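Local coordinates for mandelate racemase/muconate lactonizing protein (Alicyclobacillus acidocaldarius LAA1, PDB 3QLD) that belongs to the enolase superfamily, pairing a capping N-terminal domain with a TIM-barrel-like C-terminal domain, but has no established specific function, at residues 331-336 against 359-364. Residues are numbered along the deposited sequence; the frame is centred on the assembly and turned at random.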
loop_
_atom_site.group_PDB
_atom_site.type_symbol
_atom_site.label_atom_id
_atom_site.label_comp_id
_atom_site.label_asym_id
_atom_site.label_seq_id
_atom_site.Cartn_x
_atom_site.Cartn_y
_atom_site.Cartn_z
ATOM N N PHE A 331 22.568 -8.687 17.049
ATOM C CA PHE A 331 23.511 -7.543 17.134
ATOM C C PHE A 331 24.604 -7.628 18.209
ATOM O O PHE A 331 24.279 -7.807 19.371
ATOM C CB PHE A 331 22.727 -6.290 17.471
ATOM C CG PHE A 331 21.604 -5.993 16.528
ATOM C CD1 PHE A 331 21.868 -5.495 15.264
ATOM C CD2 PHE A 331 20.263 -6.130 16.940
ATOM C CE1 PHE A 331 20.830 -5.187 14.377
ATOM C CE2 PHE A 331 19.206 -5.816 16.069
ATOM C CZ PHE A 331 19.506 -5.350 14.759
ATOM N N GLU A 332 25.868 -7.381 17.826
ATOM C CA GLU A 332 26.962 -7.158 18.783
ATOM C C GLU A 332 26.582 -6.045 19.777
ATOM O O GLU A 332 26.850 -6.177 20.956
ATOM C CB GLU A 332 28.301 -6.792 18.070
ATOM C CG GLU A 332 29.575 -6.521 19.013
ATOM C CD GLU A 332 29.811 -5.033 19.428
ATOM O OE1 GLU A 332 29.570 -4.094 18.631
ATOM O OE2 GLU A 332 30.254 -4.782 20.569
ATOM N N GLN A 333 25.978 -4.968 19.272
ATOM C CA GLN A 333 25.631 -3.810 20.063
ATOM C C GLN A 333 24.289 -3.264 19.552
ATOM O O GLN A 333 24.180 -2.888 18.372
ATOM C CB GLN A 333 26.712 -2.736 19.880
ATOM C CG GLN A 333 26.322 -1.376 20.432
ATOM C CD GLN A 333 26.468 -1.329 21.927
ATOM O OE1 GLN A 333 27.600 -1.404 22.448
ATOM N NE2 GLN A 333 25.337 -1.228 22.643
ATOM N N ASP A 334 23.319 -3.216 20.461
ATOM C CA ASP A 334 21.935 -2.776 20.232
ATOM C C ASP A 334 21.713 -1.394 20.896
ATOM O O ASP A 334 22.641 -0.830 21.476
ATOM C CB ASP A 334 21.011 -3.863 20.836
ATOM C CG ASP A 334 19.575 -3.837 20.286
ATOM O OD1 ASP A 334 19.226 -2.888 19.601
ATOM O OD2 ASP A 334 18.777 -4.765 20.598
ATOM N N VAL A 335 20.517 -0.836 20.808
ATOM C CA VAL A 335 20.257 0.526 21.280
ATOM C C VAL A 335 19.742 0.627 22.733
ATOM O O VAL A 335 19.313 1.693 23.187
ATOM C CB VAL A 335 19.290 1.248 20.303
ATOM C CG1 VAL A 335 19.748 0.990 18.860
ATOM C CG2 VAL A 335 17.883 0.705 20.486
ATOM N N LEU A 336 19.842 -0.470 23.461
ATOM C CA LEU A 336 19.462 -0.504 24.884
ATOM C C LEU A 336 20.695 -0.644 25.762
ATOM O O LEU A 336 21.662 -1.240 25.360
ATOM C CB LEU A 336 18.510 -1.665 25.168
ATOM C CG LEU A 336 17.214 -1.708 24.311
ATOM C CD1 LEU A 336 16.411 -2.935 24.755
ATOM C CD2 LEU A 336 16.415 -0.439 24.539
ATOM N N TRP A 359 15.654 2.951 29.199
ATOM C CA TRP A 359 16.377 1.815 28.745
ATOM C C TRP A 359 17.244 2.089 27.508
ATOM O O TRP A 359 18.092 1.295 27.170
ATOM C CB TRP A 359 15.397 0.687 28.415
ATOM C CG TRP A 359 14.821 0.033 29.595
ATOM C CD1 TRP A 359 14.972 0.427 30.912
ATOM C CD2 TRP A 359 13.971 -1.137 29.623
ATOM N NE1 TRP A 359 14.283 -0.428 31.736
ATOM C CE2 TRP A 359 13.667 -1.398 30.988
ATOM C CE3 TRP A 359 13.439 -1.991 28.638
ATOM C CZ2 TRP A 359 12.857 -2.471 31.393
ATOM C CZ3 TRP A 359 12.608 -3.079 29.052
ATOM C CH2 TRP A 359 12.336 -3.302 30.411
ATOM N N VAL A 360 17.030 3.213 26.844
ATOM C CA VAL A 360 17.757 3.565 25.640
ATOM C C VAL A 360 19.194 4.038 25.885
ATOM O O VAL A 360 19.430 4.973 26.676
ATOM C CB VAL A 360 16.983 4.637 24.840
ATOM C CG1 VAL A 360 17.761 4.992 23.557
ATOM C CG2 VAL A 360 15.559 4.151 24.492
ATOM N N ASP A 361 20.133 3.408 25.186
ATOM C CA ASP A 361 21.562 3.808 25.171
ATOM C C ASP A 361 21.722 4.938 24.156
ATOM O O ASP A 361 21.776 4.694 22.931
ATOM C CB ASP A 361 22.453 2.597 24.858
ATOM C CG ASP A 361 23.981 2.913 24.918
ATOM O OD1 ASP A 361 24.364 4.082 24.835
ATOM O OD2 ASP A 361 24.784 1.968 25.021
ATOM N N ARG A 362 21.762 6.158 24.689
ATOM C CA ARG A 362 21.925 7.364 23.883
ATOM C C ARG A 362 23.199 7.347 23.084
ATOM O O ARG A 362 23.200 7.828 21.951
ATOM C CB ARG A 362 21.828 8.658 24.722
ATOM C CG ARG A 362 20.528 8.917 25.575
ATOM C CD ARG A 362 19.285 8.186 25.080
ATOM N NE ARG A 362 18.017 8.732 25.603
ATOM C CZ ARG A 362 17.361 8.230 26.656
ATOM N NH1 ARG A 362 17.854 7.185 27.330
ATOM N NH2 ARG A 362 16.207 8.771 27.040
ATOM N N ASP A 363 24.295 6.777 23.622
ATOM C CA ASP A 363 25.570 6.697 22.866
ATOM C C ASP A 363 25.480 5.767 21.668
ATOM O O ASP A 363 26.097 6.006 20.630
ATOM C CB ASP A 363 26.753 6.180 23.703
ATOM C CG ASP A 363 27.229 7.183 24.762
ATOM O OD1 ASP A 363 27.259 8.397 24.497
ATOM O OD2 ASP A 363 27.593 6.738 25.876
ATOM N N ALA A 364 24.783 4.650 21.856
ATOM C CA ALA A 364 24.605 3.718 20.758
ATOM C C ALA A 364 23.716 4.366 19.690
ATOM O O ALA A 364 24.081 4.368 18.506
ATOM C CB ALA A 364 24.046 2.369 21.271
#
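The CB methyl of A364 sits against the backbone of 334-335, with D334 O 3.5 Å away. A364 lies in the first turn of helix 362-368, and D361 is its N-cap. In this enolase-superfamily fold the contact joins the loop after helix 303-313 to the start of helix 362-368, beside strand 3-15 of the antiparallel sheet. A single beta bridge pairs L336 with V360. One flanking bond runs from D361 N to V335 O at 2.8 Å; W359 and K337 are also joined by a backbone bond. V360 CA also approaches V335 O as a CA-H...O contact, and L336 CA does the same to W359 O at 3.2 Å. L336 CD2 lies 4.2 Å from W359 CB, while V307 of helix 303-313 touches both side chains. D361 CB packs on the carbonyl carbon of L336. The Q333 chain bends at chi2 (78°), and its NE2 donates to D334 O along a lone pair at 3.0 Å. That bond lies in the amide plane and fixes its rotation; the D361 carboxylate stands at about a right angle to it. R362 NH1 bonds to V360 O, and its NH2 forms a salt bridge with E43. In the cap, A364 N donates to D361 OD1 at 3.1 Å, reaching it from above the carboxylate plane.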